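Local coordinates for DUF4847 domain-containing protein (Bacteroides vulgatus, PDB 4ZGF), which is of unknown function but binds calcium and probably has the lipocalin-like fold of the calycin group, at residues A[4-9]-A[77-82]; A[14-19]-A[103-108]; A[50-55]-A[99-104]; A[114-117]-A[122-125]. One frame throughout, in Å; residues are numbered along the deposited sequence.

Contact 1: A[4-9]-A[77-82]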
loop_
_atom_site.group_PDB
_atom_site.type_symbol
_atom_site.label_atom_id
_atom_site.label_comp_id
_atom_site.label_asym_id
_atom_site.label_seq_id
_atom_site.Cartn_x
_atom_site.Cartn_y
_atom_site.Cartn_z
ATOM N N GLU A 4 -17.017 -2.865 3.379
ATOM C CA GLU A 4 -17.386 -2.377 2.088
ATOM C C GLU A 4 -16.219 -1.751 1.330
ATOM O O GLU A 4 -16.223 -1.844 0.090
ATOM C CB GLU A 4 -18.604 -1.472 2.196
ATOM C CG GLU A 4 -19.866 -2.245 2.598
ATOM C CD GLU A 4 -21.045 -1.351 2.894
ATOM O OE1 GLU A 4 -21.351 -0.464 2.068
ATOM O OE2 GLU A 4 -21.671 -1.552 3.941
ATOM N N ILE A 5 -15.196 -1.209 2.048
ATOM C CA ILE A 5 -13.967 -0.735 1.378
ATOM C C ILE A 5 -12.843 -1.785 1.435
ATOM O O ILE A 5 -12.216 -2.094 0.417
ATOM C CB ILE A 5 -13.483 0.657 1.853
ATOM C CG1 ILE A 5 -12.149 1.038 1.218
ATOM C CG2 ILE A 5 -13.405 0.795 3.352
ATOM C CD1 ILE A 5 -11.862 2.537 1.099
ATOM N N PHE A 6 -12.565 -2.335 2.600
ATOM C CA PHE A 6 -11.413 -3.252 2.690
ATOM C C PHE A 6 -11.625 -4.553 1.916
ATOM O O PHE A 6 -10.705 -4.961 1.195
ATOM C CB PHE A 6 -11.030 -3.534 4.148
ATOM C CG PHE A 6 -10.263 -2.400 4.759
ATOM C CD1 PHE A 6 -10.899 -1.305 5.341
ATOM C CD2 PHE A 6 -8.900 -2.401 4.712
ATOM C CE1 PHE A 6 -10.161 -0.250 5.861
ATOM C CE2 PHE A 6 -8.156 -1.353 5.224
ATOM C CZ PHE A 6 -8.789 -0.271 5.784
ATOM N N ALA A 7 -12.791 -5.180 2.075
ATOM C CA ALA A 7 -13.023 -6.525 1.535
ATOM C C ALA A 7 -13.763 -6.468 0.196
ATOM O O ALA A 7 -14.751 -7.165 -0.038
ATOM C CB ALA A 7 -13.769 -7.375 2.560
ATOM N N SER A 8 -13.286 -5.610 -0.687
ATOM C CA SER A 8 -13.925 -5.274 -1.948
ATOM C C SER A 8 -13.210 -5.808 -3.177
ATOM O O SER A 8 -13.424 -5.291 -4.299
ATOM C CB SER A 8 -14.029 -3.770 -2.025
ATOM O OG SER A 8 -12.723 -3.201 -1.978
ATOM N N GLY A 9 -12.368 -6.804 -2.979
ATOM C CA GLY A 9 -11.567 -7.367 -4.076
ATOM C C GLY A 9 -10.084 -7.118 -3.837
ATOM O O GLY A 9 -9.682 -6.318 -2.996
ATOM N N GLY A 77 -1.897 -12.279 7.749
ATOM C CA GLY A 77 -2.125 -11.690 9.059
ATOM C C GLY A 77 -3.579 -11.410 9.298
ATOM O O GLY A 77 -4.463 -12.019 8.712
ATOM N N THR A 78 -3.801 -10.484 10.230
ATOM C CA THR A 78 -5.132 -10.084 10.616
ATOM C C THR A 78 -5.259 -8.564 10.503
ATOM O O THR A 78 -4.254 -7.847 10.425
ATOM C CB THR A 78 -5.485 -10.568 12.038
ATOM O OG1 THR A 78 -4.623 -9.895 12.948
ATOM C CG2 THR A 78 -5.276 -12.074 12.161
ATOM N N TRP A 79 -6.503 -8.102 10.507
ATOM C CA TRP A 79 -6.769 -6.686 10.405
ATOM C C TRP A 79 -8.065 -6.357 11.058
ATOM O O TRP A 79 -9.009 -7.153 11.107
ATOM C CB TRP A 79 -6.785 -6.230 8.917
ATOM C CG TRP A 79 -7.947 -6.754 8.147
ATOM C CD1 TRP A 79 -8.096 -8.018 7.653
ATOM C CD2 TRP A 79 -9.198 -6.075 7.896
ATOM N NE1 TRP A 79 -9.356 -8.160 7.090
ATOM C CE2 TRP A 79 -10.045 -6.988 7.230
ATOM C CE3 TRP A 79 -9.664 -4.783 8.140
ATOM C CZ2 TRP A 79 -11.335 -6.647 6.829
ATOM C CZ3 TRP A 79 -10.956 -4.455 7.742
ATOM C CH2 TRP A 79 -11.773 -5.385 7.101
ATOM N N GLN A 80 -8.126 -5.116 11.545
ATOM C CA GLN A 80 -9.347 -4.527 12.112
ATOM C C GLN A 80 -9.446 -3.089 11.626
ATOM O O GLN A 80 -8.420 -2.438 11.452
ATOM C CB GLN A 80 -9.276 -4.601 13.666
ATOM C CG GLN A 80 -8.996 -5.982 14.281
ATOM C CD GLN A 80 -7.526 -6.422 14.357
ATOM O OE1 GLN A 80 -6.599 -5.601 14.628
ATOM N NE2 GLN A 80 -7.291 -7.741 14.134
ATOM N N ALA A 81 -10.651 -2.580 11.395
ATOM C CA ALA A 81 -10.835 -1.184 11.064
ATOM C C ALA A 81 -12.065 -0.668 11.765
ATOM O O ALA A 81 -12.978 -1.418 12.131
ATOM C CB ALA A 81 -10.926 -0.999 9.556
ATOM N N ASP A 82 -12.085 0.639 11.977
ATOM C CA ASP A 82 -13.200 1.327 12.609
ATOM C C ASP A 82 -13.708 2.384 11.646
ATOM O O ASP A 82 -12.990 3.370 11.368
ATOM C CB ASP A 82 -12.741 1.921 13.926
ATOM C CG ASP A 82 -13.861 2.561 14.725
ATOM O OD1 ASP A 82 -14.971 2.766 14.197
ATOM O OD2 ASP A 82 -13.604 2.813 15.914
#
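Phe6 and Trp79 set their rings near parallel but slid well apart. The planes stand 24° apart and the Phe6 centroid lies 5.0 Å from that of the tryptophan six-membered ring, so the rings barely overlap. The far rim of the indole does the touching: Trp79 CH2 reaches Phe6 CB at 3.6 Å, and Trp79 CZ3 lies 3.7 Å from Phe6 CG, at the root of the phenyl ring. Trp79 CE3 comes over one phenyl face, toward its rim. With CG between the backbone N and the carbonyl carbon (chi1 69°), the indole extends toward Phe6. Farther along the strand the methyl of Ala81, which also sits at the indole edge, meets the phenyl ring farther from its root, with Ala81 CB 3.8 Å from Phe6 CE1. Replacing Trp79 by an alanine would probably open a gap beside Phe6 CB and leave the phenyl ring freer to tilt. Trp79 NE1 is hydrogen-bonded to Lys61 O. Just beyond Ala81, Asp82 turns its carboxylate to a calcium ion that it shares with Asp85, so the strand that packs on the helix also leads into a metal site. In the fold, the end of helix 2-6 is laid against strand 73-82; Phe60 meets both aromatic rings edge-to-face, Tyr115 of strand 114-117 meets Phe6 in the same way, and Val88 of strand 87-92 touches Phe6.

Contact 2: A[14-19]-A[103-108]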
loop_
_atom_site.group_PDB
_atom_site.type_symbol
_atom_site.label_atom_id
_atom_site.label_comp_id
_atom_site.label_asym_id
_atom_site.label_seq_id
_atom_site.Cartn_x
_atom_site.Cartn_y
_atom_site.Cartn_z
ATOM N N VAL A 14 -0.263 0.878 -6.189
ATOM C CA VAL A 14 -0.026 1.960 -7.155
ATOM C C VAL A 14 1.337 2.589 -6.883
ATOM O O VAL A 14 2.225 2.567 -7.743
ATOM C CB VAL A 14 -1.172 2.987 -7.134
ATOM C CG1 VAL A 14 -0.876 4.149 -8.075
ATOM C CG2 VAL A 14 -2.490 2.328 -7.480
ATOM N N ASP A 15 1.532 3.181 -5.698
ATOM C CA ASP A 15 2.837 3.778 -5.340
ATOM C C ASP A 15 2.794 4.103 -3.851
ATOM O O ASP A 15 1.752 3.973 -3.174
ATOM C CB ASP A 15 3.102 5.062 -6.182
ATOM C CG ASP A 15 4.568 5.370 -6.484
ATOM O OD1 ASP A 15 5.454 4.938 -5.716
ATOM O OD2 ASP A 15 4.787 6.095 -7.492
ATOM N N PHE A 16 3.967 4.511 -3.388
ATOM C CA PHE A 16 4.162 5.133 -2.071
ATOM C C PHE A 16 4.185 6.625 -2.287
ATOM O O PHE A 16 4.793 7.091 -3.242
ATOM C CB PHE A 16 5.488 4.656 -1.475
ATOM C CG PHE A 16 5.553 3.177 -1.191
ATOM C CD1 PHE A 16 5.902 2.279 -2.185
ATOM C CD2 PHE A 16 5.301 2.668 0.083
ATOM C CE1 PHE A 16 5.976 0.908 -1.939
ATOM C CE2 PHE A 16 5.399 1.307 0.341
ATOM C CZ PHE A 16 5.740 0.439 -0.657
ATOM N N TYR A 17 3.520 7.388 -1.423
ATOM C CA TYR A 17 3.368 8.818 -1.610
ATOM C C TYR A 17 3.981 9.566 -0.441
ATOM O O TYR A 17 3.808 9.178 0.723
ATOM C CB TYR A 17 1.879 9.188 -1.731
ATOM C CG TYR A 17 1.267 8.712 -3.046
ATOM C CD1 TYR A 17 1.030 7.372 -3.280
ATOM C CD2 TYR A 17 0.956 9.607 -4.053
ATOM C CE1 TYR A 17 0.518 6.924 -4.476
ATOM C CE2 TYR A 17 0.407 9.183 -5.255
ATOM C CZ TYR A 17 0.204 7.846 -5.472
ATOM O OH TYR A 17 -0.297 7.346 -6.653
ATOM N N GLY A 18 4.694 10.633 -0.747
ATOM C CA GLY A 18 5.285 11.503 0.257
ATOM C C GLY A 18 4.769 12.910 0.142
ATOM O O GLY A 18 3.975 13.259 -0.726
ATOM N N LYS A 19 5.209 13.768 1.062
ATOM C CA LYS A 19 4.766 15.173 1.077
ATOM C C LYS A 19 3.247 15.214 1.037
ATOM O O LYS A 19 2.653 16.031 0.311
ATOM C CB LYS A 19 5.337 15.997 -0.106
ATOM C CG LYS A 19 6.852 16.035 -0.181
ATOM C CD LYS A 19 7.362 16.871 -1.364
ATOM C CE LYS A 19 8.851 16.651 -1.642
ATOM N NZ LYS A 19 9.345 17.400 -2.842
ATOM N N ASN A 103 10.436 -4.735 2.637
ATOM C CA ASN A 103 10.552 -4.091 3.940
ATOM C C ASN A 103 9.793 -2.750 3.927
ATOM O O ASN A 103 9.112 -2.408 4.892
ATOM C CB ASN A 103 12.031 -3.867 4.289
ATOM C CG ASN A 103 12.846 -5.161 4.383
ATOM O OD1 ASN A 103 12.312 -6.259 4.405
ATOM N ND2 ASN A 103 14.165 -5.014 4.375
ATOM N N GLU A 104 9.895 -2.011 2.825
ATOM C CA GLU A 104 9.196 -0.750 2.688
ATOM C C GLU A 104 7.663 -0.961 2.747
ATOM O O GLU A 104 6.932 -0.203 3.400
ATOM C CB GLU A 104 9.639 -0.074 1.397
ATOM C CG GLU A 104 9.067 1.298 1.194
ATOM C CD GLU A 104 9.609 1.979 -0.041
ATOM O OE1 GLU A 104 10.142 1.314 -0.942
ATOM O OE2 GLU A 104 9.487 3.200 -0.122
ATOM N N PHE A 105 7.186 -1.978 2.025
ATOM C CA PHE A 105 5.758 -2.287 2.006
ATOM C C PHE A 105 5.254 -2.716 3.386
ATOM O O PHE A 105 4.214 -2.249 3.881
ATOM C CB PHE A 105 5.506 -3.374 0.964
ATOM C CG PHE A 105 4.077 -3.800 0.858
ATOM C CD1 PHE A 105 3.170 -3.078 0.121
ATOM C CD2 PHE A 105 3.609 -4.915 1.573
ATOM C CE1 PHE A 105 1.837 -3.482 -0.005
ATOM C CE2 PHE A 105 2.284 -5.322 1.452
ATOM C CZ PHE A 105 1.404 -4.595 0.659
ATOM N N ILE A 106 5.985 -3.646 4.008
ATOM C CA ILE A 106 5.591 -4.166 5.311
ATOM C C ILE A 106 5.575 -3.044 6.356
ATOM O O ILE A 106 4.651 -2.969 7.168
ATOM C CB ILE A 106 6.525 -5.351 5.706
ATOM C CG1 ILE A 106 6.262 -6.551 4.787
ATOM C CG2 ILE A 106 6.330 -5.754 7.162
ATOM C CD1 ILE A 106 7.408 -7.578 4.802
ATOM N N GLU A 107 6.557 -2.154 6.308
ATOM C CA GLU A 107 6.579 -1.043 7.237
ATOM C C GLU A 107 5.390 -0.112 7.013
ATOM O O GLU A 107 4.744 0.325 7.971
ATOM C CB GLU A 107 7.906 -0.303 7.103
ATOM C CG GLU A 107 8.122 0.815 8.108
ATOM C CD GLU A 107 8.430 0.369 9.588
ATOM O OE1 GLU A 107 8.374 -0.840 10.053
ATOM O OE2 GLU A 107 8.599 1.332 10.359
ATOM N N ALA A 108 5.056 0.195 5.757
ATOM C CA ALA A 108 3.899 1.044 5.492
ATOM C C ALA A 108 2.625 0.428 6.039
ATOM O O ALA A 108 1.782 1.127 6.618
ATOM C CB ALA A 108 3.773 1.339 4.002
#
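Phe16, the residue that meets Glu104 across this contact, gives its backbone N to Asp15 OD1 at 2.8 Å, and that oxygen also accepts from Tyr31 N. The Phe16 ring reaches toward the helix. Glu104 lies over one face: its CG stands 4.1 Å from the ring centroid, 23° off the normal, a CH-pi contact. The chain is extended, CG opposite the backbone N (chi1 -175°), which carries the carboxylate on over the ring, stacked with the planes 13° apart. Its oxygens are secured beyond the ring, OE2 by a salt bridge to Lys30 and OE1 by the hydroxyl of Tyr31. The phenyl edge presses on the helix itself, where Phe16 CZ lies 3.8 Å from Phe105 CA and Phe16 CE2 lies 4.0 Å from Ala108 CB. An alanine at Phe16 would remove the ring, and the Glu104 CG methylene and this helix face would probably lose their apolar cover. Strand segment 14-18, part of strand 11-21, runs at 67° to segment 103-108 of helix 100-111, with Phe16 and Phe105 also touching Ile133 of strand 132-136 and helix 30-35 adjoining through Tyr31.

Contact 3: A[50-55]-A[99-104]. With ACT (acetate ion), chain J.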
loop_
_atom_site.group_PDB
_atom_site.type_symbol
_atom_site.label_atom_id
_atom_site.label_comp_id
_atom_site.label_asym_id
_atom_site.label_seq_id
_atom_site.Cartn_x
_atom_site.Cartn_y
_atom_site.Cartn_z
ATOM N N LEU A 50 9.102 0.244 -10.063
ATOM C CA LEU A 50 7.687 0.172 -10.421
ATOM C C LEU A 50 7.292 -1.242 -10.821
ATOM O O LEU A 50 6.233 -1.733 -10.400
ATOM C CB LEU A 50 7.377 1.156 -11.552
ATOM C CG LEU A 50 7.336 2.616 -11.136
ATOM C CD1 LEU A 50 7.344 3.494 -12.380
ATOM C CD2 LEU A 50 6.137 2.929 -10.261
ATOM N N ASP A 51 8.094 -1.907 -11.648
ATOM C CA ASP A 51 7.716 -3.253 -12.054
ATOM C C ASP A 51 7.649 -4.187 -10.855
ATOM O O ASP A 51 6.755 -5.044 -10.747
ATOM C CB ASP A 51 8.633 -3.736 -13.152
ATOM C CG ASP A 51 8.182 -5.040 -13.749
ATOM O OD1 ASP A 51 7.009 -5.164 -14.120
ATOM O OD2 ASP A 51 8.993 -5.975 -13.759
ATOM N N ILE A 52 8.566 -4.016 -9.902
ATOM C CA ILE A 52 8.542 -4.836 -8.681
ATOM C C ILE A 52 7.284 -4.553 -7.836
ATOM O O ILE A 52 6.515 -5.457 -7.495
ATOM C CB ILE A 52 9.822 -4.652 -7.855
ATOM C CG1 ILE A 52 11.011 -5.275 -8.600
ATOM C CG2 ILE A 52 9.660 -5.243 -6.461
ATOM C CD1 ILE A 52 12.370 -4.880 -8.083
ATOM N N ILE A 53 7.065 -3.277 -7.494
ATOM C CA ILE A 53 5.990 -2.989 -6.530
ATOM C C ILE A 53 4.613 -3.178 -7.152
ATOM O O ILE A 53 3.641 -3.438 -6.445
ATOM C CB ILE A 53 6.118 -1.598 -5.872
ATOM C CG1 ILE A 53 5.795 -0.462 -6.837
ATOM C CG2 ILE A 53 7.465 -1.490 -5.177
ATOM C CD1 ILE A 53 5.798 0.924 -6.211
ATOM N N HIS A 54 4.515 -3.085 -8.493
ATOM C CA HIS A 54 3.242 -3.369 -9.121
ATOM C C HIS A 54 2.797 -4.821 -8.938
ATOM O O HIS A 54 1.601 -5.112 -9.041
ATOM C CB HIS A 54 3.264 -3.021 -10.603
ATOM C CG HIS A 54 3.322 -1.563 -10.866
ATOM N ND1 HIS A 54 3.722 -1.086 -12.092
ATOM C CD2 HIS A 54 2.988 -0.482 -10.128
ATOM C CE1 HIS A 54 3.640 0.227 -12.107
ATOM N NE2 HIS A 54 3.205 0.630 -10.936
ATOM N N GLY A 55 3.750 -5.716 -8.665
ATOM C CA GLY A 55 3.421 -7.088 -8.324
ATOM C C GLY A 55 2.904 -7.288 -6.913
ATOM O O GLY A 55 2.530 -8.414 -6.559
ATOM N N THR A 99 13.315 -8.322 1.388
ATOM C CA THR A 99 13.982 -7.551 0.313
ATOM C C THR A 99 13.768 -6.080 0.694
ATOM O O THR A 99 12.945 -5.766 1.530
ATOM C CB THR A 99 13.358 -7.781 -1.053
ATOM O OG1 THR A 99 12.058 -7.191 -1.045
ATOM C CG2 THR A 99 13.278 -9.231 -1.426
ATOM N N SER A 100 14.474 -5.190 0.025
ATOM C CA SER A 100 14.332 -3.770 0.338
ATOM C C SER A 100 12.880 -3.292 0.114
ATOM O O SER A 100 12.278 -2.615 0.951
ATOM C CB SER A 100 15.316 -2.940 -0.488
ATOM O OG SER A 100 15.050 -3.092 -1.866
ATOM N N TYR A 101 12.307 -3.651 -1.036
ATOM C CA TYR A 101 10.953 -3.233 -1.352
ATOM C C TYR A 101 9.931 -3.906 -0.445
ATOM O O TYR A 101 8.938 -3.295 -0.054
ATOM C CB TYR A 101 10.609 -3.459 -2.822
ATOM C CG TYR A 101 11.539 -2.742 -3.754
ATOM C CD1 TYR A 101 11.436 -1.365 -3.914
ATOM C CD2 TYR A 101 12.565 -3.418 -4.422
ATOM C CE1 TYR A 101 12.299 -0.674 -4.760
ATOM C CE2 TYR A 101 13.435 -2.732 -5.260
ATOM C CZ TYR A 101 13.276 -1.360 -5.421
ATOM O OH TYR A 101 14.140 -0.599 -6.224
ATOM N N ASN A 102 10.157 -5.183 -0.111
ATOM C CA ASN A 102 9.259 -5.835 0.839
ATOM C C ASN A 102 9.252 -5.094 2.164
ATOM O O ASN A 102 8.206 -4.918 2.784
ATOM C CB ASN A 102 9.685 -7.282 1.111
ATOM C CG ASN A 102 9.326 -8.261 0.024
ATOM O OD1 ASN A 102 8.735 -7.902 -1.007
ATOM N ND2 ASN A 102 9.653 -9.529 0.254
ATOM N N ASN A 103 10.436 -4.735 2.637
ATOM C CA ASN A 103 10.552 -4.091 3.940
ATOM C C ASN A 103 9.793 -2.750 3.927
ATOM O O ASN A 103 9.112 -2.408 4.892
ATOM C CB ASN A 103 12.031 -3.867 4.289
ATOM C CG ASN A 103 12.846 -5.161 4.383
ATOM O OD1 ASN A 103 12.312 -6.259 4.405
ATOM N ND2 ASN A 103 14.165 -5.014 4.375
ATOM N N GLU A 104 9.895 -2.011 2.825
ATOM C CA GLU A 104 9.196 -0.750 2.688
ATOM C C GLU A 104 7.663 -0.961 2.747
ATOM O O GLU A 104 6.932 -0.203 3.400
ATOM C CB GLU A 104 9.639 -0.074 1.397
ATOM C CG GLU A 104 9.067 1.298 1.194
ATOM C CD GLU A 104 9.609 1.979 -0.041
ATOM O OE1 GLU A 104 10.142 1.314 -0.942
ATOM O OE2 GLU A 104 9.487 3.200 -0.122
HETATM C C ACT J . 4.920 -2.374 -15.006
HETATM O O ACT J . 5.146 -3.238 -15.907
HETATM O OXT ACT J . 4.615 -2.764 -13.969
HETATM C CH3 ACT J . 5.040 -0.893 -15.286
#
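Ile53 and Tyr101 bring their CA atoms within 7.2 Å of each other where the C-terminal part of helix 40-54 passes the first turn of helix 100-111. Tyr101 carries the packing with its ring, which both isoleucines cross at about a right angle. Ile52 supplies two groups on one side: its CD1 lies 3.7 Å from Tyr101 CE2, and its CG2 touches the same flank near Tyr101 CD2 at 4.0 Å. That double touch follows from the torsion of Ile52, whose CG1 lies beside the backbone N (chi1 -69°) while CG2 points opposite that N. Ile53 adds a lighter contact on the other flank, its CG2 4.2 Å from Tyr101 CD1. The turn bearing Tyr101 is secured by its N-cap, Thr99, whose OG1 accepts from Asn102 N at 2.9 Å with an angle of 159° at the hydrogen; this hydroxyl is also bonded to Gln71 OE1. On another side of helix 40-54, His54 ND1 donates a nearly straight bond of 2.7 Å to OXT of an acetate, probably from the crystallisation liquor and lying at the edge of the imidazole. Around this helix pair, the Gln71 loop touches both Ile52 and Tyr101, while Ile53 reaches Tyr31 of helix 30-35 and Asp15 of strand 11-21.

Contact 4: A[114-117]-A[122-125]; sequences FYQG and LLLA
A beta hairpin, formed by strands 114-117 and 121-125, pairs Phe114 with Ala125 and Gln116 with Leu123 as its antiparallel hydrogen-bonded pairs. Phe114 N gives to Ala125 O at 3.0 Å, and Ala125 N returns a bond of 2.9 Å to Phe114 O. Leu123 N meets Gln116 O at 2.9 Å almost in line with the carbonyl, whereas Gln116 N reaches Leu123 O at 3.1 Å. In the non-hydrogen-bonded pair between them, the methyl CD2 of Leu124 comes to 3.7 Å from Tyr115 CB. The hairpin belongs to the antiparallel sheet, where strand 121-125 is hydrogen-bonded on to strand 132-136 through the backbones of Leu122 with Phe135 and Leu124 with Ile133. The tyrosine face is directed at helix 2-6, where Tyr115 meets Val2 and Ile5. On the reverse face Gln116 CG passes obliquely by Leu123 CB at 4.1 Å; CG sits between the backbone N and carbonyl carbon (chi1 64°), and the extended chain ends with NE2 bonded to Trp22 O. Opposite Leu122, Gly117 has backbone angles at which a side chain would collide with the preceding carbonyl O and press on Leu122 CA.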
loop_
_atom_site.group_PDB
_atom_site.type_symbol
_atom_site.label_atom_id
_atom_site.label_comp_id
_atom_site.label_asym_id
_atom_site.label_seq_id
_atom_site.Cartn_x
_atom_site.Cartn_y
_atom_site.Cartn_z
ATOM N N PHE A 114 -4.617 5.282 9.635
ATOM C CA PHE A 114 -5.740 5.960 9.025
ATOM C C PHE A 114 -5.948 5.436 7.609
ATOM O O PHE A 114 -4.978 5.094 6.928
ATOM C CB PHE A 114 -5.489 7.470 8.964
ATOM C CG PHE A 114 -5.233 8.092 10.298
ATOM C CD1 PHE A 114 -6.178 8.026 11.308
ATOM C CD2 PHE A 114 -4.013 8.698 10.574
ATOM C CE1 PHE A 114 -5.945 8.588 12.544
ATOM C CE2 PHE A 114 -3.794 9.263 11.819
ATOM C CZ PHE A 114 -4.741 9.191 12.780
ATOM N N TYR A 115 -7.197 5.421 7.173
ATOM C CA TYR A 115 -7.481 5.080 5.789
ATOM C C TYR A 115 -8.490 6.028 5.191
ATOM O O TYR A 115 -9.259 6.688 5.889
ATOM C CB TYR A 115 -7.993 3.617 5.654
ATOM C CG TYR A 115 -9.406 3.392 6.154
ATOM C CD1 TYR A 115 -10.497 3.580 5.310
ATOM C CD2 TYR A 115 -9.658 3.033 7.464
ATOM C CE1 TYR A 115 -11.790 3.433 5.765
ATOM C CE2 TYR A 115 -10.958 2.856 7.924
ATOM C CZ TYR A 115 -12.033 3.079 7.090
ATOM O OH TYR A 115 -13.322 2.921 7.553
ATOM N N GLN A 116 -8.486 6.075 3.861
ATOM C CA GLN A 116 -9.590 6.670 3.131
ATOM C C GLN A 116 -9.640 5.983 1.774
ATOM O O GLN A 116 -8.664 5.394 1.306
ATOM C CB GLN A 116 -9.437 8.188 2.981
ATOM C CG GLN A 116 -8.242 8.646 2.165
ATOM C CD GLN A 116 -8.112 10.169 2.155
ATOM O OE1 GLN A 116 -9.065 10.876 1.764
ATOM N NE2 GLN A 116 -6.968 10.685 2.581
ATOM N N GLY A 117 -10.767 6.040 1.121
ATOM C CA GLY A 117 -10.835 5.519 -0.228
ATOM C C GLY A 117 -12.212 5.437 -0.749
ATOM O O GLY A 117 -13.145 5.986 -0.164
ATOM N N LEU A 122 -7.662 2.809 -2.392
ATOM C CA LEU A 122 -7.488 2.679 -0.929
ATOM C C LEU A 122 -6.173 3.340 -0.578
ATOM O O LEU A 122 -5.136 3.006 -1.175
ATOM C CB LEU A 122 -7.479 1.200 -0.508
ATOM C CG LEU A 122 -7.235 0.946 0.974
ATOM C CD1 LEU A 122 -8.325 1.510 1.860
ATOM C CD2 LEU A 122 -7.070 -0.555 1.192
ATOM N N LEU A 123 -6.213 4.260 0.382
ATOM C CA LEU A 123 -5.009 4.959 0.879
ATOM C C LEU A 123 -4.853 4.624 2.359
ATOM O O LEU A 123 -5.827 4.738 3.115
ATOM C CB LEU A 123 -5.110 6.486 0.732
ATOM C CG LEU A 123 -5.101 7.094 -0.671
ATOM C CD1 LEU A 123 -6.333 6.756 -1.467
ATOM C CD2 LEU A 123 -4.992 8.607 -0.530
ATOM N N LEU A 124 -3.630 4.243 2.750
ATOM C CA LEU A 124 -3.320 3.933 4.140
ATOM C C LEU A 124 -2.181 4.819 4.619
ATOM O O LEU A 124 -1.113 4.825 3.994
ATOM C CB LEU A 124 -2.880 2.488 4.298
ATOM C CG LEU A 124 -3.847 1.412 3.777
ATOM C CD1 LEU A 124 -3.242 0.029 3.998
ATOM C CD2 LEU A 124 -5.239 1.494 4.430
ATOM N N ALA A 125 -2.388 5.545 5.719
ATOM C CA ALA A 125 -1.408 6.515 6.240
ATOM C C ALA A 125 -1.030 6.184 7.671
ATOM O O ALA A 125 -1.881 5.748 8.459
ATOM C CB ALA A 125 -1.982 7.936 6.218
#

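From the N terminus, contact 1 opens first, on helix 2-6, and closes when strand 73-82 returns to it. Contact 2 opens inside that loop, on strand 11-21, and closes on helix 100-111, so it crosses contact 1. Contact 3 opens later, on helix 40-54, also crosses contact 1, and opens inside contact 2 to close on the same helix, their segments overlapping at Asn103 and Glu104. Contact 4 follows in series as a short local hairpin. Phe6 against Tyr115 and Ile5 against Leu122 join contacts 1 and 4, while Phe16 and Asp15 against Ile53 join contacts 2 and 3. Contacts 1 and 3 lie on opposite sides of the chain's centre, about 22 Å apart between centres.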